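Local coordinates for choline binding protein PCPA (Streptococcus pneumoniae, PDB 4CP6) that is a pneumococcal surface antigen with a leucine-rich repeat domain, and as a choline-binding protein probably attaches to choline on the bacterial cell wall, at residues S351-L357 against S377-F383; L364-K370 against T388-T394. All blocks are in the same frame, centred on the assembly; numbering follows the deposited sequence.

Interaction 1: S351-L357 against S377-F383; sequences SLPSFFL and SVKKDTF
Ser354 and Asp381 meet through their side chains, where two successive turns of the leucine-rich repeat coil lie against each other. Ser354 OG donates to Asp381 OD1 at 2.7 Å, on the syn side and somewhat out of the carboxylate plane (21°). Asp381 CG sits between its own backbone N and carbonyl carbon (chi1 57°), which brings the carboxylate up to the serine. The other oxygen, Asp381 OD2, lies over one face of the Phe355 ring, 3.6 Å from Phe355 CZ. Thr382 OG1 sits close to two carbonyls, 3.1 Å from Leu352 O and 3.0 Å from Pro353 O. Lys379 N donates to Thr382 OG1 within the type I turn of residues 379-382. This holds the oxygen in place, and its one proton may serve either carbonyl. The backbones are joined more widely. Leu352 N donates to Ser377 O, Phe355 N to Asp381 O, and Leu357 N to Thr382 O. A water lies between Leu357 O and Asp381 O. On the buried side, Leu352 CD1 packs 3.7 Å from Phe383 CZ. The Phe356 and Phe383 side chains run alongside one another, and Phe383 CE1 comes to the edge of the Phe356 ring. Outside the pair, Phe356 meets Phe329 edge-to-face and Phe355 stacks on His332. Leu352 and Phe356 reach Ile345 of strand 342-345, while Val378 packs on helix 396-405.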
loop_
_atom_site.group_PDB
_atom_site.type_symbol
_atom_site.label_atom_id
_atom_site.label_comp_id
_atom_site.label_asym_id
_atom_site.label_seq_id
_atom_site.Cartn_x
_atom_site.Cartn_y
_atom_site.Cartn_z
ATOM N N SER A 351 -23.734 -12.367 17.454
ATOM C CA SER A 351 -22.727 -13.403 17.335
ATOM C C SER A 351 -21.385 -12.695 17.278
ATOM O O SER A 351 -21.194 -11.804 16.444
ATOM C CB SER A 351 -22.971 -14.224 16.077
ATOM O OG SER A 351 -21.948 -15.186 15.897
ATOM N N LEU A 352 -20.493 -13.027 18.209
ATOM C CA LEU A 352 -19.169 -12.409 18.237
ATOM C C LEU A 352 -18.160 -13.409 17.759
ATOM O O LEU A 352 -18.073 -14.512 18.319
ATOM C CB LEU A 352 -18.810 -11.859 19.607
ATOM C CG LEU A 352 -19.812 -10.879 20.225
ATOM C CD1 LEU A 352 -19.317 -10.400 21.559
ATOM C CD2 LEU A 352 -20.034 -9.669 19.316
ATOM N N PRO A 353 -17.421 -13.075 16.687
ATOM C CA PRO A 353 -16.497 -14.051 16.113
ATOM C C PRO A 353 -15.213 -14.240 16.889
ATOM O O PRO A 353 -14.910 -13.497 17.831
ATOM C CB PRO A 353 -16.225 -13.479 14.720
ATOM C CG PRO A 353 -16.311 -12.007 14.911
ATOM C CD PRO A 353 -17.399 -11.800 15.936
ATOM N N SER A 354 -14.411 -15.222 16.458
ATOM C CA SER A 354 -13.111 -15.450 17.031
ATOM C C SER A 354 -12.256 -14.222 16.775
ATOM O O SER A 354 -12.395 -13.558 15.734
ATOM C CB SER A 354 -12.449 -16.623 16.312
ATOM O OG SER A 354 -13.115 -17.820 16.679
ATOM N N PHE A 355 -11.331 -13.938 17.688
ATOM C CA PHE A 355 -10.316 -12.883 17.518
ATOM C C PHE A 355 -10.909 -11.479 17.388
ATOM O O PHE A 355 -10.309 -10.592 16.767
ATOM C CB PHE A 355 -9.402 -13.200 16.311
ATOM C CG PHE A 355 -8.785 -14.583 16.378
ATOM C CD1 PHE A 355 -7.982 -14.949 17.446
ATOM C CD2 PHE A 355 -9.051 -15.524 15.396
ATOM C CE1 PHE A 355 -7.410 -16.222 17.508
ATOM C CE2 PHE A 355 -8.492 -16.808 15.465
ATOM C CZ PHE A 355 -7.672 -17.138 16.516
ATOM N N PHE A 356 -12.048 -11.251 18.012
ATOM C CA PHE A 356 -12.762 -9.983 17.965
ATOM C C PHE A 356 -12.027 -8.841 18.660
ATOM O O PHE A 356 -11.871 -7.746 18.083
ATOM C CB PHE A 356 -14.126 -10.217 18.587
ATOM C CG PHE A 356 -15.096 -9.070 18.584
ATOM C CD1 PHE A 356 -15.667 -8.623 17.395
ATOM C CD2 PHE A 356 -15.541 -8.516 19.784
ATOM C CE1 PHE A 356 -16.636 -7.605 17.401
ATOM C CE2 PHE A 356 -16.508 -7.504 19.789
ATOM C CZ PHE A 356 -17.051 -7.071 18.595
ATOM N N LEU A 357 -11.527 -9.093 19.896
ATOM C CA LEU A 357 -10.895 -8.038 20.678
ATOM C C LEU A 357 -9.712 -8.624 21.415
ATOM O O LEU A 357 -9.854 -9.651 22.096
ATOM C CB LEU A 357 -11.944 -7.435 21.596
ATOM C CG LEU A 357 -11.465 -6.332 22.511
ATOM C CD1 LEU A 357 -10.950 -5.107 21.706
ATOM C CD2 LEU A 357 -12.548 -5.912 23.461
ATOM N N SER A 377 -24.201 -15.626 20.810
ATOM C CA SER A 377 -23.052 -16.506 20.851
ATOM C C SER A 377 -21.703 -15.789 20.894
ATOM O O SER A 377 -21.508 -14.723 20.288
ATOM C CB SER A 377 -23.107 -17.496 19.691
ATOM O OG SER A 377 -22.916 -16.844 18.451
ATOM N N VAL A 378 -20.758 -16.430 21.588
ATOM C CA VAL A 378 -19.383 -15.976 21.823
ATOM C C VAL A 378 -18.525 -17.232 21.667
ATOM O O VAL A 378 -18.950 -18.321 22.089
ATOM C CB VAL A 378 -19.264 -15.431 23.284
ATOM C CG1 VAL A 378 -17.836 -15.040 23.646
ATOM C CG2 VAL A 378 -20.207 -14.245 23.505
ATOM N N LYS A 379 -17.313 -17.087 21.124
ATOM C CA LYS A 379 -16.377 -18.210 21.059
ATOM C C LYS A 379 -15.381 -18.062 22.184
ATOM O O LYS A 379 -15.208 -16.956 22.737
ATOM C CB LYS A 379 -15.625 -18.240 19.708
ATOM C CG LYS A 379 -16.526 -18.409 18.472
ATOM C CD LYS A 379 -17.215 -19.772 18.430
ATOM C CE LYS A 379 -17.638 -20.164 17.032
ATOM N NZ LYS A 379 -18.543 -21.348 17.036
ATOM N N LYS A 380 -14.661 -19.149 22.508
ATOM C CA LYS A 380 -13.686 -19.057 23.580
ATOM C C LYS A 380 -12.512 -18.131 23.256
ATOM O O LYS A 380 -11.843 -17.648 24.168
ATOM C CB LYS A 380 -13.192 -20.437 23.991
ATOM C CG LYS A 380 -14.260 -21.119 24.838
ATOM C CD LYS A 380 -13.833 -22.485 25.270
ATOM C CE LYS A 380 -14.902 -23.137 26.108
ATOM N NZ LYS A 380 -14.647 -24.607 26.178
ATOM N N ASP A 381 -12.289 -17.851 21.957
ATOM C CA ASP A 381 -11.238 -16.924 21.549
ATOM C C ASP A 381 -11.785 -15.611 21.011
ATOM O O ASP A 381 -11.046 -14.864 20.367
ATOM C CB ASP A 381 -10.249 -17.584 20.571
ATOM C CG ASP A 381 -10.903 -18.126 19.332
ATOM O OD1 ASP A 381 -12.116 -17.918 19.159
ATOM O OD2 ASP A 381 -10.185 -18.717 18.498
ATOM N N THR A 382 -13.071 -15.296 21.268
ATOM C CA THR A 382 -13.608 -13.991 20.867
ATOM C C THR A 382 -12.824 -12.880 21.587
ATOM O O THR A 382 -12.398 -11.900 20.955
ATOM C CB THR A 382 -15.089 -13.927 21.229
ATOM O OG1 THR A 382 -15.809 -14.819 20.372
ATOM C CG2 THR A 382 -15.668 -12.519 21.093
ATOM N N PHE A 383 -12.669 -13.025 22.905
ATOM C CA PHE A 383 -11.988 -12.040 23.738
ATOM C C PHE A 383 -10.688 -12.571 24.289
ATOM O O PHE A 383 -10.622 -13.716 24.772
ATOM C CB PHE A 383 -12.896 -11.688 24.941
ATOM C CG PHE A 383 -14.165 -10.983 24.543
ATOM C CD1 PHE A 383 -14.147 -9.653 24.139
ATOM C CD2 PHE A 383 -15.397 -11.635 24.607
ATOM C CE1 PHE A 383 -15.324 -9.006 23.753
ATOM C CE2 PHE A 383 -16.582 -10.966 24.277
ATOM C CZ PHE A 383 -16.535 -9.658 23.854
HETATM O O HOH W 1 -9.400 -12.515 20.783
#

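Interaction 2: L364-K370 against T388-T394; sequences LKEIHIK and TVKFYVT
Strands 366-369 and 390-393 run parallel, 4.7 Å apart at closest approach and 16° from alignment, with Glu366, Ile367 and His368 paired to Lys390, Phe391 and Tyr392. Four backbone bonds join them: Lys390 N to Lys365 O, Ile367 N to Lys390 O, Tyr392 N to Ile367 O, and Ile369 N to Tyr392 O. Water extends the link at both ends, between Leu364 O and Thr388 OG1 and between Ile369 O and Thr394 N. On one face of the sheet the His368 and Tyr392 rings lie nearly parallel, with planes at 9° and centroids 4.4 Å apart. The rings are strongly offset, with little face shared, and His368 CE1 sits 3.4 Å from Tyr392 CD1. Both have CG anti to the carbonyl carbon (chi1 -60°), which keeps the side chains side by side. Glu366 CB comes to the edge of the Tyr392 ring, 3.5 Å from Tyr392 CE1. Glu366 OE1 accepts a weak bond from His368 NE2 and a bond from a water that also bonds Tyr392 OH. The opposite face is apolar. Ile367 CD1 packs on Phe391 CE2 at 3.7 Å, Ile367 CG1 meets Val389 CG1 at 3.8 Å, and Ile369 CD1 reaches Phe391 CD2. The two faces thus differ in chemistry. On one, the carboxylate links the imidazole directly and the phenol through water. It may favour protonated His368, though the weak bond would also suit a neutral ring. The other face turns apolar side chains toward the repeat interior.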
loop_
_atom_site.group_PDB
_atom_site.type_symbol
_atom_site.label_atom_id
_atom_site.label_comp_id
_atom_site.label_asym_id
_atom_site.label_seq_id
_atom_site.Cartn_x
_atom_site.Cartn_y
_atom_site.Cartn_z
ATOM N N LEU A 364 -8.966 -0.305 29.087
ATOM C CA LEU A 364 -10.312 -0.780 28.877
ATOM C C LEU A 364 -11.004 -1.052 30.171
ATOM O O LEU A 364 -10.614 -1.975 30.894
ATOM C CB LEU A 364 -10.355 -1.993 27.909
ATOM C CG LEU A 364 -11.736 -2.458 27.455
ATOM C CD1 LEU A 364 -12.562 -1.327 26.818
ATOM C CD2 LEU A 364 -11.613 -3.644 26.496
ATOM N N LYS A 365 -12.042 -0.282 30.446
ATOM C CA LYS A 365 -12.799 -0.410 31.685
ATOM C C LYS A 365 -14.073 -1.187 31.502
ATOM O O LYS A 365 -14.496 -1.924 32.397
ATOM C CB LYS A 365 -13.123 1.035 32.149
ATOM C CG LYS A 365 -14.177 1.230 33.204
ATOM C CD LYS A 365 -14.227 2.715 33.596
ATOM C CE LYS A 365 -15.381 3.458 32.961
ATOM N NZ LYS A 365 -15.742 4.681 33.731
ATOM N N GLU A 366 -14.719 -1.026 30.333
ATOM C CA GLU A 366 -16.052 -1.584 30.189
ATOM C C GLU A 366 -16.423 -1.952 28.761
ATOM O O GLU A 366 -15.984 -1.278 27.829
ATOM C CB GLU A 366 -17.097 -0.558 30.714
ATOM C CG GLU A 366 -16.993 0.814 30.072
ATOM C CD GLU A 366 -17.881 1.918 30.621
ATOM O OE1 GLU A 366 -18.725 1.635 31.500
ATOM O OE2 GLU A 366 -17.765 3.062 30.125
ATOM N N ILE A 367 -17.224 -3.009 28.620
ATOM C CA ILE A 367 -17.806 -3.468 27.357
ATOM C C ILE A 367 -19.307 -3.560 27.582
ATOM O O ILE A 367 -19.763 -4.286 28.482
ATOM C CB ILE A 367 -17.211 -4.816 26.882
ATOM C CG1 ILE A 367 -15.698 -4.720 26.620
ATOM C CG2 ILE A 367 -17.944 -5.311 25.631
ATOM C CD1 ILE A 367 -15.015 -6.083 26.400
ATOM N N HIS A 368 -20.078 -2.838 26.760
ATOM C CA HIS A 368 -21.535 -2.847 26.836
ATOM C C HIS A 368 -22.080 -3.641 25.663
ATOM O O HIS A 368 -21.867 -3.234 24.502
ATOM C CB HIS A 368 -22.092 -1.417 26.828
ATOM C CG HIS A 368 -21.621 -0.580 27.973
ATOM N ND1 HIS A 368 -22.437 -0.351 29.068
ATOM C CD2 HIS A 368 -20.461 0.095 28.139
ATOM C CE1 HIS A 368 -21.733 0.404 29.891
ATOM N NE2 HIS A 368 -20.535 0.706 29.380
ATOM N N ILE A 369 -22.768 -4.750 25.923
ATOM C CA ILE A 369 -23.359 -5.606 24.901
ATOM C C ILE A 369 -24.835 -5.279 24.876
ATOM O O ILE A 369 -25.540 -5.572 25.847
ATOM C CB ILE A 369 -23.090 -7.088 25.176
ATOM C CG1 ILE A 369 -21.551 -7.326 25.331
ATOM C CG2 ILE A 369 -23.739 -7.967 24.092
ATOM C CD1 ILE A 369 -21.102 -8.796 25.400
ATOM N N LYS A 370 -25.319 -4.677 23.781
ATOM C CA LYS A 370 -26.722 -4.237 23.740
ATOM C C LYS A 370 -27.710 -5.271 23.253
ATOM O O LYS A 370 -28.913 -5.079 23.452
ATOM C CB LYS A 370 -26.820 -2.966 22.880
ATOM C CG LYS A 370 -26.067 -1.785 23.472
ATOM C CD LYS A 370 -26.240 -0.518 22.652
ATOM C CE LYS A 370 -27.499 0.259 22.927
ATOM N NZ LYS A 370 -27.725 1.287 21.871
ATOM N N THR A 388 -9.885 -7.352 34.466
ATOM C CA THR A 388 -10.496 -6.175 35.102
ATOM C C THR A 388 -11.592 -5.519 34.261
ATOM O O THR A 388 -12.332 -4.673 34.767
ATOM C CB THR A 388 -9.423 -5.162 35.416
ATOM O OG1 THR A 388 -8.647 -4.955 34.239
ATOM C CG2 THR A 388 -8.543 -5.610 36.571
ATOM N N VAL A 389 -11.695 -5.867 32.972
ATOM C CA VAL A 389 -12.733 -5.267 32.145
ATOM C C VAL A 389 -14.097 -5.721 32.673
ATOM O O VAL A 389 -14.289 -6.906 32.948
ATOM C CB VAL A 389 -12.567 -5.673 30.654
ATOM C CG1 VAL A 389 -13.692 -5.075 29.797
ATOM C CG2 VAL A 389 -11.207 -5.233 30.107
ATOM N N LYS A 390 -15.044 -4.783 32.785
ATOM C CA LYS A 390 -16.391 -5.076 33.227
ATOM C C LYS A 390 -17.310 -5.225 32.035
ATOM O O LYS A 390 -17.230 -4.412 31.093
ATOM C CB LYS A 390 -16.946 -3.942 34.094
ATOM C CG LYS A 390 -15.993 -3.330 35.075
ATOM C CD LYS A 390 -16.534 -2.012 35.540
ATOM C CE LYS A 390 -15.389 -1.118 35.860
ATOM N NZ LYS A 390 -14.853 -1.327 37.228
ATOM N N PHE A 391 -18.206 -6.202 32.083
ATOM C CA PHE A 391 -19.222 -6.335 31.049
ATOM C C PHE A 391 -20.557 -5.886 31.563
ATOM O O PHE A 391 -20.918 -6.200 32.716
ATOM C CB PHE A 391 -19.364 -7.776 30.577
ATOM C CG PHE A 391 -18.276 -8.268 29.650
ATOM C CD1 PHE A 391 -17.113 -8.837 30.157
ATOM C CD2 PHE A 391 -18.444 -8.219 28.270
ATOM C CE1 PHE A 391 -16.124 -9.327 29.297
ATOM C CE2 PHE A 391 -17.449 -8.701 27.409
ATOM C CZ PHE A 391 -16.295 -9.248 27.927
ATOM N N TYR A 392 -21.358 -5.269 30.685
ATOM C CA TYR A 392 -22.727 -4.832 30.970
ATOM C C TYR A 392 -23.577 -5.546 29.923
ATOM O O TYR A 392 -23.363 -5.359 28.702
ATOM C CB TYR A 392 -22.864 -3.297 30.922
ATOM C CG TYR A 392 -21.991 -2.552 31.916
ATOM C CD1 TYR A 392 -20.649 -2.311 31.653
ATOM C CD2 TYR A 392 -22.506 -2.113 33.142
ATOM C CE1 TYR A 392 -19.833 -1.652 32.578
ATOM C CE2 TYR A 392 -21.700 -1.441 34.068
ATOM C CZ TYR A 392 -20.361 -1.216 33.782
ATOM O OH TYR A 392 -19.541 -0.545 34.678
ATOM N N VAL A 393 -24.504 -6.403 30.361
ATOM C CA VAL A 393 -25.307 -7.227 29.451
ATOM C C VAL A 393 -26.805 -7.083 29.766
ATOM O O VAL A 393 -27.155 -6.545 30.818
ATOM C CB VAL A 393 -24.871 -8.712 29.442
ATOM C CG1 VAL A 393 -23.391 -8.849 29.065
ATOM C CG2 VAL A 393 -25.135 -9.385 30.792
ATOM N N THR A 394 -27.671 -7.581 28.871
ATOM C CA THR A 394 -29.114 -7.388 29.026
ATOM C C THR A 394 -29.811 -8.528 29.722
ATOM O O THR A 394 -30.959 -8.348 30.130
ATOM C CB THR A 394 -29.770 -7.141 27.645
ATOM O OG1 THR A 394 -29.605 -8.312 26.856
ATOM C CG2 THR A 394 -29.213 -5.906 26.944
HETATM O O HOH W 2 -9.761 -2.706 33.197
HETATM O O HOH W 3 -17.482 1.036 33.822
HETATM O O HOH W 4 -26.364 -8.175 26.327
#

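In the fold
Interactions 1 and 2 join neighbouring turns of the leucine-rich repeat coil near its C-terminal end, with centres about 14 Å apart. Their segments alternate along the chain: 351-357, 364-370, 377-383, then 388-394. Each turn therefore contributes once to interaction 1 and once to interaction 2. Interaction 2 belongs to the parallel sheet that runs from strand 319-322 to strand 412-414, while interaction 1 includes the small parallel pair 351-352 and 377-378. The two meet in the interior, where Phe383 packs edge-to-face on Phe391 and Leu357 touches Ile367 and Leu364. Helix 396-405 packs against both, covering this end of the repeat core. Such stacking of successive turns around a shared apolar interior builds the elongated solenoid of a leucine-rich repeat domain.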